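Extracellular sialidase/neuraminidase, putative (Aspergillus fumigatus, PDB 2XZI) is a KDNase, a sialidase-family glycoside hydrolase that probably releases KDN (deaminoneuraminic acid) in preference to other sialic acids. Local coordinates at residues N104-V108 with A184-G190; Y116-N122 with R151-E157; G204-I208 with S219-L223; G238-R242 with V254-L259. All coordinates share one frame; numbering follows the deposited sequence.

Interaction 1. Residues N104-V108 with A184-G190; sequences NPTPV and AVGPGNG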
loop_
_atom_site.group_PDB
_atom_site.type_symbol
_atom_site.label_atom_id
_atom_site.label_comp_id
_atom_site.label_asym_id
_atom_site.label_seq_id
_atom_site.Cartn_x
_atom_site.Cartn_y
_atom_site.Cartn_z
ATOM N N ASN A 104 6.472 5.627 -0.269
ATOM C CA ASN A 104 5.332 5.372 0.625
ATOM C C ASN A 104 3.984 5.813 0.028
ATOM O O ASN A 104 3.220 6.531 0.669
ATOM C CB ASN A 104 5.547 6.058 1.987
ATOM C CG ASN A 104 6.526 5.321 2.860
ATOM O OD1 ASN A 104 7.735 5.298 2.578
ATOM N ND2 ASN A 104 6.025 4.686 3.907
ATOM N N PRO A 105 3.679 5.412 -1.215
ATOM C CA PRO A 105 2.404 5.895 -1.753
ATOM C C PRO A 105 1.211 5.503 -0.881
ATOM O O PRO A 105 1.045 4.330 -0.531
ATOM C CB PRO A 105 2.319 5.198 -3.125
ATOM C CG PRO A 105 3.174 3.988 -2.964
ATOM C CD PRO A 105 4.311 4.438 -2.123
ATOM N N THR A 106 0.396 6.499 -0.521
ATOM C CA THR A 106 -0.800 6.279 0.300
ATOM C C THR A 106 -1.959 7.100 -0.284
ATOM O O THR A 106 -2.224 8.224 0.150
ATOM C CB THR A 106 -0.539 6.615 1.783
ATOM O OG1 THR A 106 0.683 5.997 2.190
ATOM C CG2 THR A 106 -1.661 6.100 2.674
ATOM N N PRO A 107 -2.652 6.527 -1.275
ATOM C CA PRO A 107 -3.743 7.213 -1.978
ATOM C C PRO A 107 -5.078 7.088 -1.265
ATOM O O PRO A 107 -5.319 6.111 -0.547
ATOM C CB PRO A 107 -3.779 6.500 -3.334
ATOM C CG PRO A 107 -3.348 5.094 -3.001
ATOM C CD PRO A 107 -2.261 5.279 -1.965
ATOM N N VAL A 108 -5.969 8.061 -1.482
ATOM C CA VAL A 108 -7.364 7.953 -1.098
ATOM C C VAL A 108 -8.209 8.703 -2.132
ATOM O O VAL A 108 -7.880 9.825 -2.504
ATOM C CB VAL A 108 -7.620 8.465 0.354
ATOM C CG1 VAL A 108 -7.181 9.926 0.533
ATOM C CG2 VAL A 108 -9.085 8.216 0.787
ATOM N N ALA A 184 6.830 8.001 8.209
ATOM C CA ALA A 184 6.229 7.201 7.138
ATOM C C ALA A 184 4.761 7.518 7.074
ATOM O O ALA A 184 4.121 7.744 8.105
ATOM C CB ALA A 184 6.429 5.707 7.384
ATOM N N VAL A 185 4.217 7.538 5.863
ATOM C CA VAL A 185 2.759 7.503 5.660
ATOM C C VAL A 185 2.412 6.162 5.013
ATOM O O VAL A 185 3.183 5.647 4.181
ATOM C CB VAL A 185 2.244 8.712 4.832
ATOM C CG1 VAL A 185 2.895 8.765 3.434
ATOM C CG2 VAL A 185 0.712 8.737 4.779
ATOM N N GLY A 186 1.295 5.569 5.432
ATOM C CA GLY A 186 0.932 4.237 4.944
ATOM C C GLY A 186 2.097 3.262 5.081
ATOM O O GLY A 186 2.691 3.155 6.145
ATOM N N PRO A 187 2.494 2.587 3.992
ATOM C CA PRO A 187 1.990 2.747 2.635
ATOM C C PRO A 187 0.789 1.854 2.361
ATOM O O PRO A 187 0.598 0.841 3.040
ATOM C CB PRO A 187 3.174 2.297 1.795
ATOM C CG PRO A 187 3.820 1.194 2.621
ATOM C CD PRO A 187 3.663 1.689 4.056
ATOM N N GLY A 188 0.001 2.215 1.352
ATOM C CA GLY A 188 -1.123 1.380 0.959
ATOM C C GLY A 188 -2.323 2.209 0.577
ATOM O O GLY A 188 -2.532 2.486 -0.595
ATOM N N ASN A 189 -3.128 2.607 1.555
ATOM C CA ASN A 189 -4.295 3.443 1.250
ATOM C C ASN A 189 -4.879 4.112 2.464
ATOM O O ASN A 189 -4.752 3.628 3.582
ATOM C CB ASN A 189 -5.399 2.630 0.542
ATOM C CG ASN A 189 -6.048 1.620 1.466
ATOM O OD1 ASN A 189 -5.510 0.537 1.701
ATOM N ND2 ASN A 189 -7.190 1.981 2.029
ATOM N N GLY A 190 -5.541 5.231 2.204
ATOM C CA GLY A 190 -6.476 5.839 3.154
ATOM C C GLY A 190 -7.910 5.467 2.819
ATOM O O GLY A 190 -8.177 4.738 1.847
#
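Pro107 O takes the N-H of Gly190 at 2.9 Å, while the CA of Asn189 approaches the same oxygen in a C-H...O contact. Two residues back the pattern recurs: Gly188 N donates to Pro105 O at 3.0 Å. The carbonyls of both prolines are thus used by an irregular segment, 184-190, that runs beside strand 104-108. At the other end Asn104 ND2 donates to Val185 O, 3.0 Å away and close to the plane of the Asn104 amide, though tilted from that of the carbonyl. OD1 of the same amide accepts from Arg151, which fixes the flip of the group. Thr106 turns its hydroxyl back on its own strand: with OG1 beside the backbone N (chi1 -48°), it donates to Asn104 O. Gly186, at positive phi, brings its CA to 3.3 Å from this Thr106 OG1, and the methyl CG2 of Thr106 rests against the backbone of Asn189. The cis peptide before Pro187 turns the chain toward Gly188, whose buried carbonyl O has no polar partner and faces CD of Pro107 at 3.1 Å. The contact lays a loop on the innermost strand of a blade, with the Asn104 side chain about 5 Å from a bound deaminoneuraminic acid at the nearest atoms, consistent with a place beside the central pocket of a sialidase beta-propeller.

Interaction 2. Residues Y116-N122 with R151-E157; sequences YLFLSWN and RHLYLTE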
loop_
_atom_site.group_PDB
_atom_site.type_symbol
_atom_site.label_atom_id
_atom_site.label_comp_id
_atom_site.label_asym_id
_atom_site.label_seq_id
_atom_site.Cartn_x
_atom_site.Cartn_y
_atom_site.Cartn_z
ATOM N N TYR A 116 -6.280 11.938 -3.865
ATOM C CA TYR A 116 -5.200 12.416 -3.063
ATOM C C TYR A 116 -4.136 11.340 -2.953
ATOM O O TYR A 116 -4.450 10.165 -2.799
ATOM C CB TYR A 116 -5.709 12.750 -1.672
ATOM C CG TYR A 116 -6.483 14.038 -1.507
ATOM C CD1 TYR A 116 -5.857 15.275 -1.685
ATOM C CD2 TYR A 116 -7.808 14.010 -1.090
ATOM C CE1 TYR A 116 -6.565 16.464 -1.479
ATOM C CE2 TYR A 116 -8.513 15.183 -0.884
ATOM C CZ TYR A 116 -7.874 16.392 -1.083
ATOM O OH TYR A 116 -8.554 17.576 -0.846
ATOM N N LEU A 117 -2.870 11.747 -3.032
ATOM C CA LEU A 117 -1.766 10.822 -2.827
ATOM C C LEU A 117 -0.780 11.427 -1.824
ATOM O O LEU A 117 -0.062 12.388 -2.122
ATOM C CB LEU A 117 -1.096 10.446 -4.157
ATOM C CG LEU A 117 0.134 9.544 -4.086
ATOM C CD1 LEU A 117 -0.269 8.132 -3.795
ATOM C CD2 LEU A 117 0.832 9.597 -5.422
ATOM N N PHE A 118 -0.780 10.870 -0.620
ATOM C CA PHE A 118 0.247 11.212 0.355
ATOM C C PHE A 118 1.509 10.404 0.091
ATOM O O PHE A 118 1.435 9.260 -0.334
ATOM C CB PHE A 118 -0.256 10.947 1.779
ATOM C CG PHE A 118 -1.299 11.929 2.258
ATOM C CD1 PHE A 118 -2.665 11.721 2.005
ATOM C CD2 PHE A 118 -0.907 13.081 2.958
ATOM C CE1 PHE A 118 -3.627 12.660 2.438
ATOM C CE2 PHE A 118 -1.869 14.018 3.391
ATOM C CZ PHE A 118 -3.225 13.790 3.130
ATOM N N LEU A 119 2.665 11.020 0.338
ATOM C CA LEU A 119 3.962 10.412 0.039
ATOM C C LEU A 119 4.960 10.819 1.102
ATOM O O LEU A 119 4.796 11.873 1.709
ATOM C CB LEU A 119 4.531 10.932 -1.295
ATOM C CG LEU A 119 3.724 10.792 -2.567
ATOM C CD1 LEU A 119 4.322 11.633 -3.697
ATOM C CD2 LEU A 119 3.679 9.338 -2.969
ATOM N N SER A 120 5.991 10.002 1.292
ATOM C CA SER A 120 7.152 10.351 2.094
ATOM C C SER A 120 8.325 10.701 1.169
ATOM O O SER A 120 8.400 10.218 0.024
ATOM C CB SER A 120 7.533 9.168 2.991
ATOM O OG SER A 120 6.504 8.856 3.931
ATOM N N TRP A 121 9.220 11.563 1.662
ATOM C CA TRP A 121 10.430 11.931 0.938
ATOM C C TRP A 121 11.591 11.960 1.913
ATOM O O TRP A 121 11.411 12.321 3.088
ATOM C CB TRP A 121 10.252 13.331 0.342
ATOM C CG TRP A 121 11.459 13.867 -0.334
ATOM C CD1 TRP A 121 11.767 13.716 -1.650
ATOM C CD2 TRP A 121 12.511 14.664 0.243
ATOM N NE1 TRP A 121 12.946 14.349 -1.935
ATOM C CE2 TRP A 121 13.429 14.940 -0.795
ATOM C CE3 TRP A 121 12.781 15.150 1.539
ATOM C CZ2 TRP A 121 14.601 15.695 -0.587
ATOM C CZ3 TRP A 121 13.959 15.898 1.744
ATOM C CH2 TRP A 121 14.843 16.155 0.684
ATOM N N ASN A 122 12.775 11.612 1.431
ATOM C CA ASN A 122 14.031 11.975 2.100
ATOM C C ASN A 122 15.078 12.333 1.064
ATOM O O ASN A 122 14.959 11.972 -0.121
ATOM C CB ASN A 122 14.554 10.896 3.080
ATOM C CG ASN A 122 14.728 9.542 2.435
ATOM O OD1 ASN A 122 13.857 8.679 2.532
ATOM N ND2 ASN A 122 15.860 9.346 1.753
ATOM N N ARG A 151 12.628 12.947 7.360
ATOM C CA ARG A 151 11.609 12.485 6.427
ATOM C C ARG A 151 10.489 13.521 6.333
ATOM O O ARG A 151 9.953 13.979 7.358
ATOM C CB ARG A 151 11.097 11.113 6.850
ATOM C CG ARG A 151 12.137 10.022 6.654
ATOM C CD ARG A 151 11.977 9.345 5.303
ATOM N NE ARG A 151 10.846 8.420 5.346
ATOM C CZ ARG A 151 10.457 7.648 4.338
ATOM N NH1 ARG A 151 11.071 7.725 3.159
ATOM N NH2 ARG A 151 9.439 6.823 4.520
ATOM N N HIS A 152 10.150 13.896 5.103
ATOM C CA HIS A 152 9.068 14.861 4.824
ATOM C C HIS A 152 7.808 14.134 4.414
ATOM O O HIS A 152 7.866 12.977 4.025
ATOM C CB HIS A 152 9.480 15.833 3.711
ATOM C CG HIS A 152 10.554 16.790 4.118
ATOM N ND1 HIS A 152 10.420 18.155 3.970
ATOM C CD2 HIS A 152 11.779 16.586 4.662
ATOM C CE1 HIS A 152 11.507 18.752 4.424
ATOM N NE2 HIS A 152 12.352 17.825 4.836
ATOM N N LEU A 153 6.684 14.830 4.532
ATOM C CA LEU A 153 5.381 14.347 4.128
ATOM C C LEU A 153 4.862 15.288 3.065
ATOM O O LEU A 153 4.733 16.499 3.296
ATOM C CB LEU A 153 4.419 14.322 5.327
ATOM C CG LEU A 153 2.991 13.869 4.996
ATOM C CD1 LEU A 153 2.981 12.362 4.846
ATOM C CD2 LEU A 153 2.046 14.266 6.072
ATOM N N TYR A 154 4.603 14.730 1.889
ATOM C CA TYR A 154 4.121 15.465 0.738
ATOM C C TYR A 154 2.721 15.043 0.335
ATOM O O TYR A 154 2.302 13.909 0.589
ATOM C CB TYR A 154 5.072 15.213 -0.417
ATOM C CG TYR A 154 6.267 16.147 -0.451
ATOM C CD1 TYR A 154 7.456 15.844 0.228
ATOM C CD2 TYR A 154 6.220 17.327 -1.184
ATOM C CE1 TYR A 154 8.558 16.696 0.156
ATOM C CE2 TYR A 154 7.332 18.182 -1.251
ATOM C CZ TYR A 154 8.479 17.872 -0.576
ATOM O OH TYR A 154 9.566 18.725 -0.658
ATOM N N LEU A 155 2.012 15.953 -0.322
ATOM C CA LEU A 155 0.696 15.653 -0.872
ATOM C C LEU A 155 0.593 16.121 -2.310
ATOM O O LEU A 155 0.878 17.279 -2.616
ATOM C CB LEU A 155 -0.400 16.313 -0.027
ATOM C CG LEU A 155 -1.839 16.101 -0.496
ATOM C CD1 LEU A 155 -2.282 14.627 -0.394
ATOM C CD2 LEU A 155 -2.793 17.009 0.289
ATOM N N THR A 156 0.190 15.207 -3.186
ATOM C CA THR A 156 -0.192 15.562 -4.550
ATOM C C THR A 156 -1.621 15.079 -4.777
ATOM O O THR A 156 -2.157 14.265 -4.005
ATOM C CB THR A 156 0.803 14.979 -5.579
ATOM O OG1 THR A 156 0.327 15.248 -6.908
ATOM C CG2 THR A 156 0.962 13.476 -5.407
ATOM N N GLU A 157 -2.270 15.609 -5.806
ATOM C CA GLU A 157 -3.595 15.118 -6.152
ATOM C C GLU A 157 -3.833 15.192 -7.644
ATOM O O GLU A 157 -3.115 15.887 -8.364
ATOM C CB GLU A 157 -4.698 15.836 -5.365
ATOM C CG GLU A 157 -4.889 17.302 -5.710
ATOM C CD GLU A 157 -3.838 18.205 -5.106
ATOM O OE1 GLU A 157 -3.487 18.007 -3.922
ATOM O OE2 GLU A 157 -3.376 19.128 -5.804
HETATM O O HOH W 1 6.681 10.942 5.671
#
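Leu155 CD1 sits squarely over the face of the Phe118 ring, 3.6 Å from its centroid and only 5° off the normal, in a CH-pi contact. With CG anti to the backbone N (chi1 179°), Leu155 carries this methyl over to strand 116-122, where it also meets Tyr116 CD1 at 3.9 Å. This is the tight, buried part of the antiparallel pair. Strands 116-122 and 152-157 are joined by paired backbone bonds at Leu117-Thr156, Leu119-Tyr154 and Trp121-His152. The aromatic cluster on the other face is the more solvent-accessible side, its Trp121 and Tyr154 both partly exposed. There the edge of Trp121 meets the face of His152 in a T-shaped pair (planes at 87°), and the edge of Tyr154 points to the indole face from an offset position; His152 is held in turn by Asp170 and the Trp147 carbonyl. Beyond the last bridge, Arg151 NH1 donates to Asn122 OD1 at 3.0 Å, while Ser120 CB lies over one guanidinium face. NE of Arg151 bonds to the Asp183 carbonyl, Trp182 adds a cation-pi contact, and a water links Ser120 OG with His152 O. The pair forms the middle of a four-stranded antiparallel propeller blade, whose Arg151 end approaches a bound deaminoneuraminic acid.

Interaction 3. Residues G204-I208 with S219-L223; sequences GRNII and SVQRL. With NO2 (nitrite ion), chain H.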
loop_
_atom_site.group_PDB
_atom_site.type_symbol
_atom_site.label_atom_id
_atom_site.label_comp_id
_atom_site.label_asym_id
_atom_site.label_seq_id
_atom_site.Cartn_x
_atom_site.Cartn_y
_atom_site.Cartn_z
ATOM N N GLY A 204 2.663 6.606 13.946
ATOM C CA GLY A 204 2.250 7.193 15.232
ATOM C C GLY A 204 0.984 8.044 15.205
ATOM O O GLY A 204 0.681 8.716 16.195
ATOM N N ARG A 205 0.224 8.044 14.106
ATOM C CA ARG A 205 -0.870 9.011 13.969
ATOM C C ARG A 205 -1.750 8.681 12.784
ATOM O O ARG A 205 -1.311 7.986 11.861
ATOM C CB ARG A 205 -0.292 10.417 13.793
ATOM C CG ARG A 205 0.338 10.700 12.422
ATOM C CD ARG A 205 1.384 11.795 12.573
ATOM N NE ARG A 205 1.928 12.324 11.318
ATOM C CZ ARG A 205 2.894 11.774 10.579
ATOM N NH1 ARG A 205 3.412 10.590 10.883
ATOM N NH2 ARG A 205 3.335 12.432 9.511
ATOM N N ASN A 206 -2.990 9.163 12.819
ATOM C CA ASN A 206 -3.810 9.257 11.606
ATOM C C ASN A 206 -3.830 10.701 11.136
ATOM O O ASN A 206 -3.787 11.634 11.946
ATOM C CB ASN A 206 -5.250 8.831 11.863
ATOM C CG ASN A 206 -5.385 7.386 12.234
ATOM O OD1 ASN A 206 -4.730 6.514 11.667
ATOM N ND2 ASN A 206 -6.299 7.109 13.162
ATOM N N ILE A 207 -3.896 10.883 9.828
ATOM C CA ILE A 207 -4.152 12.198 9.247
ATOM C C ILE A 207 -5.630 12.222 8.882
ATOM O O ILE A 207 -6.123 11.325 8.206
ATOM C CB ILE A 207 -3.258 12.435 8.015
ATOM C CG1 ILE A 207 -1.799 12.525 8.458
ATOM C CG2 ILE A 207 -3.645 13.726 7.296
ATOM C CD1 ILE A 207 -0.793 12.250 7.366
ATOM N N ILE A 208 -6.348 13.228 9.367
ATOM C CA ILE A 208 -7.780 13.300 9.159
ATOM C C ILE A 208 -8.112 14.447 8.227
ATOM O O ILE A 208 -7.631 15.576 8.422
ATOM C CB ILE A 208 -8.523 13.538 10.495
ATOM C CG1 ILE A 208 -7.960 12.649 11.621
ATOM C CG2 ILE A 208 -10.034 13.410 10.297
ATOM C CD1 ILE A 208 -8.071 11.121 11.401
ATOM N N SER A 219 -5.867 17.494 9.682
ATOM C CA SER A 219 -5.386 17.592 11.062
ATOM C C SER A 219 -4.768 16.258 11.470
ATOM O O SER A 219 -4.886 15.259 10.739
ATOM C CB SER A 219 -6.523 17.977 12.000
ATOM O OG SER A 219 -7.526 17.000 11.984
ATOM N N VAL A 220 -4.088 16.245 12.611
ATOM C CA VAL A 220 -3.410 15.043 13.083
ATOM C C VAL A 220 -4.091 14.476 14.319
ATOM O O VAL A 220 -4.336 15.201 15.296
ATOM C CB VAL A 220 -1.938 15.328 13.424
ATOM C CG1 VAL A 220 -1.272 14.078 14.004
ATOM C CG2 VAL A 220 -1.186 15.831 12.204
ATOM N N GLN A 221 -4.374 13.183 14.276
ATOM C CA GLN A 221 -4.842 12.438 15.431
ATOM C C GLN A 221 -3.685 11.580 15.934
ATOM O O GLN A 221 -3.317 10.564 15.305
ATOM C CB GLN A 221 -6.045 11.576 15.060
ATOM C CG GLN A 221 -6.520 10.703 16.200
ATOM C CD GLN A 221 -7.636 9.757 15.797
ATOM O OE1 GLN A 221 -7.567 9.089 14.761
ATOM N NE2 GLN A 221 -8.657 9.655 16.643
ATOM N N ARG A 222 -3.066 11.996 17.032
ATOM C CA ARG A 222 -1.935 11.236 17.576
ATOM C C ARG A 222 -2.416 9.943 18.214
ATOM O O ARG A 222 -3.473 9.905 18.844
ATOM C CB ARG A 222 -1.142 12.052 18.603
ATOM C CG ARG A 222 -0.514 13.343 18.077
ATOM C CD ARG A 222 0.591 13.088 17.047
ATOM N NE ARG A 222 1.837 12.560 17.615
ATOM C CZ ARG A 222 2.790 13.310 18.183
ATOM N NH1 ARG A 222 2.637 14.619 18.330
ATOM N NH2 ARG A 222 3.888 12.747 18.626
ATOM N N LEU A 223 -1.635 8.887 18.021
ATOM C CA LEU A 223 -1.959 7.565 18.542
ATOM C C LEU A 223 -0.852 6.978 19.367
ATOM O O LEU A 223 0.241 6.735 18.847
ATOM C CB LEU A 223 -2.223 6.575 17.410
ATOM C CG LEU A 223 -3.296 6.931 16.400
ATOM C CD1 LEU A 223 -3.173 6.009 15.169
ATOM C CD2 LEU A 223 -4.675 6.868 17.033
HETATM N N NO2 H . -8.552 14.555 15.317
HETATM O O1 NO2 H . -9.756 13.733 15.218
HETATM O O2 NO2 H . -8.646 15.692 14.397
HETATM O O HOH W 2 -9.367 17.557 9.920
#
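Asn206 and Gln221 lie alongside each other on one face of the hairpin and join through their amides: ND2 of Asn206 donates to OE1 of Gln221 at 2.8 Å, nearly straight (167°). The acceptor lies in the Asn206 amide plane, although the two amide planes are 53° apart. Gln221 reaches this position as an extended chain, its CG anti to the backbone N (chi1 176°). The remaining amide atoms are also used, Asn206 OD1 accepting from Arg242 and Gln221 NE2 donating to Thr258 O. Leu223 CD1 packs against the Asn206 amide, 3.9 Å from OD1, and Ile208 CD1 approaches Gln221 OE1. On the other face Arg205 starts with CG wedged between the backbone N and carbonyl carbon and then runs extended, a course that lays both its CB and its CD against Val220 CG1 at 3.8 Å before the guanidinium reaches a salt bridge with Asp183. Ser219 OG donates at 3.0 Å to O2 of a nitrite ion, probably from the crystallisation liquor, and accepts from a water that also donates to Ile208 O. Arg210 binds the nitrite too. Strand 217-222 forms the outer edge of its four-stranded blade, and 205-210 lies between it and strand 198-202. Phe262 of strand 261-268 packs on Asn206, Gln221 and Leu223, and Leu153 of strand 152-158 meets Arg205 and Ile207 on the opposite face.

Interaction 4. Residues G238-R242 with V254-L259; sequences GKLYR and VARGTL. With GOL (glycerol), chain F.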
loop_
_atom_site.group_PDB
_atom_site.type_symbol
_atom_site.label_atom_id
_atom_site.label_comp_id
_atom_site.label_asym_id
_atom_site.label_seq_id
_atom_site.Cartn_x
_atom_site.Cartn_y
_atom_site.Cartn_z
ATOM N N GLY A 238 -19.006 0.707 12.264
ATOM C CA GLY A 238 -18.778 2.134 11.992
ATOM C C GLY A 238 -17.574 2.710 12.728
ATOM O O GLY A 238 -17.191 3.864 12.506
ATOM N N LYS A 239 -16.973 1.901 13.597
ATOM C CA LYS A 239 -15.787 2.299 14.344
ATOM C C LYS A 239 -14.531 2.207 13.457
ATOM O O LYS A 239 -14.585 1.630 12.360
ATOM C CB LYS A 239 -15.654 1.469 15.620
ATOM C CG LYS A 239 -16.833 1.691 16.597
ATOM C CD LYS A 239 -16.383 1.522 18.043
ATOM C CE LYS A 239 -17.494 1.904 19.025
ATOM N NZ LYS A 239 -17.060 1.804 20.460
ATOM N N LEU A 240 -13.428 2.793 13.922
ATOM C CA LEU A 240 -12.139 2.724 13.217
ATOM C C LEU A 240 -11.301 1.599 13.778
ATOM O O LEU A 240 -11.405 1.242 14.956
ATOM C CB LEU A 240 -11.356 4.037 13.353
ATOM C CG LEU A 240 -12.019 5.309 12.807
ATOM C CD1 LEU A 240 -11.160 6.548 13.047
ATOM C CD2 LEU A 240 -12.348 5.157 11.324
ATOM N N TYR A 241 -10.424 1.074 12.930
ATOM C CA TYR A 241 -9.603 -0.087 13.250
ATOM C C TYR A 241 -8.239 0.160 12.625
ATOM O O TYR A 241 -8.153 0.293 11.399
ATOM C CB TYR A 241 -10.300 -1.328 12.658
ATOM C CG TYR A 241 -9.559 -2.654 12.554
ATOM C CD1 TYR A 241 -8.765 -2.941 11.445
ATOM C CD2 TYR A 241 -9.727 -3.656 13.508
ATOM C CE1 TYR A 241 -8.136 -4.166 11.311
ATOM C CE2 TYR A 241 -9.087 -4.892 13.383
ATOM C CZ TYR A 241 -8.297 -5.138 12.277
ATOM O OH TYR A 241 -7.648 -6.354 12.137
ATOM N N ARG A 242 -7.200 0.267 13.464
ATOM C CA ARG A 242 -5.818 0.310 12.995
ATOM C C ARG A 242 -5.227 -1.084 13.096
ATOM O O ARG A 242 -5.397 -1.772 14.112
ATOM C CB ARG A 242 -4.943 1.271 13.813
ATOM C CG ARG A 242 -5.050 2.751 13.460
ATOM C CD ARG A 242 -4.208 3.170 12.220
ATOM N NE ARG A 242 -2.754 3.008 12.366
ATOM C CZ ARG A 242 -1.839 3.972 12.206
ATOM N NH1 ARG A 242 -2.193 5.212 11.892
ATOM N NH2 ARG A 242 -0.544 3.694 12.359
ATOM N N VAL A 254 -3.129 -4.363 16.715
ATOM C CA VAL A 254 -4.466 -3.846 16.437
ATOM C C VAL A 254 -4.947 -2.889 17.520
ATOM O O VAL A 254 -4.745 -3.136 18.714
ATOM C CB VAL A 254 -5.505 -5.013 16.215
ATOM C CG1 VAL A 254 -6.942 -4.508 16.182
ATOM C CG2 VAL A 254 -5.174 -5.768 14.931
ATOM N N ALA A 255 -5.564 -1.788 17.099
ATOM C CA ALA A 255 -6.274 -0.902 18.013
ATOM C C ALA A 255 -7.573 -0.456 17.380
ATOM O O ALA A 255 -7.676 -0.379 16.138
ATOM C CB ALA A 255 -5.423 0.293 18.380
ATOM N N ARG A 256 -8.565 -0.153 18.225
ATOM C CA ARG A 256 -9.891 0.278 17.766
ATOM C C ARG A 256 -10.240 1.620 18.374
ATOM O O ARG A 256 -9.787 1.948 19.478
ATOM C CB ARG A 256 -10.955 -0.771 18.091
ATOM C CG ARG A 256 -10.789 -2.012 17.256
ATOM C CD ARG A 256 -11.705 -3.152 17.738
ATOM N NE ARG A 256 -11.498 -4.366 16.953
ATOM C CZ ARG A 256 -10.581 -5.295 17.223
ATOM N NH1 ARG A 256 -9.779 -5.175 18.279
ATOM N NH2 ARG A 256 -10.470 -6.354 16.436
ATOM N N GLY A 257 -11.001 2.418 17.635
ATOM C CA GLY A 257 -11.338 3.744 18.100
ATOM C C GLY A 257 -12.318 4.455 17.210
ATOM O O GLY A 257 -13.065 3.828 16.423
ATOM N N THR A 258 -12.345 5.767 17.380
ATOM C CA THR A 258 -13.184 6.657 16.585
ATOM C C THR A 258 -12.353 7.923 16.356
ATOM O O THR A 258 -11.202 8.008 16.807
ATOM C CB THR A 258 -14.472 7.047 17.338
ATOM O OG1 THR A 258 -14.116 7.847 18.467
ATOM C CG2 THR A 258 -15.270 5.814 17.820
ATOM N N LEU A 259 -12.936 8.910 15.687
ATOM C CA LEU A 259 -12.264 10.206 15.538
ATOM C C LEU A 259 -12.014 10.949 16.855
ATOM O O LEU A 259 -11.249 11.909 16.894
ATOM C CB LEU A 259 -13.017 11.099 14.553
ATOM C CG LEU A 259 -12.984 10.642 13.093
ATOM C CD1 LEU A 259 -13.788 11.598 12.248
ATOM C CD2 LEU A 259 -11.549 10.539 12.576
HETATM C C1 GOL F . -16.842 6.716 14.350
HETATM O O1 GOL F . -15.668 5.980 14.076
HETATM C C2 GOL F . -16.672 8.175 13.927
HETATM O O2 GOL F . -15.554 8.757 14.556
HETATM C C3 GOL F . -16.553 8.302 12.416
HETATM O O3 GOL F . -17.707 7.768 11.799
#
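Leu240 and Gly257 satisfy each other's backbone: Leu240 N donates to Gly257 O at 2.7 Å, and Gly257 N returns a bond to Leu240 O. Arg242 and Ala255 repeat the exchange, Arg242 N reaching Ala255 O at 2.8 Å. Between these pairs Tyr241 and Arg256 run alongside each other. The edge of the phenol ring, at CD2, lies over one face of the Arg256 guanidinium, planes 65° apart, and Arg256 NH2 comes to 3.7 Å from Tyr241 CE2, near the plane of the ring. NE of Arg256 is taken by the Asp314 carbonyl. The phenol OH pairs with Asn243, while Val254 CG1 touches Tyr241 CE2 at 3.5 Å. Arg242 curls away from the partner strand, bent at chi2 and chi3 (-81° and -63°), to a salt bridge with Asp244 and a bond to Ala202 O. At the far end a glycerol, probably from the crystallisation liquor, links the two segments: its O1 donates to Gly238 O, and Leu259 N donates to its O2 at 2.9 Å. In the sheet, strand 240-244 is flanked by 230-234 and 250-258, and the latter pairs onward with 261-268, whose Phe262 covers Leu240 and Arg242.

Overall arrangement
Along the chain interaction 2 falls between the two segments of interaction 1, and interactions 3 and 4 follow in series. Interactions 1 and 2, their centres 9 Å apart, reach the same sheet, in which strands 101-109 and 115-122 are neighbours and backbone bonds join Thr106 to Phe118 and Val108 to Tyr116. Interaction 3 belongs to the next blade and meets interaction 2 through Leu153 and Ile207. Interaction 4 lies one sheet further on, 12 Å from interaction 3 between centres, tied to it by Arg242 NH1 bonding to Arg205 O; it does not touch interaction 2, centres about 24 Å apart. Interactions 2, 3 and 4 lie in successive sheets round the propeller, while interaction 1 sits closest to the centre of the chain.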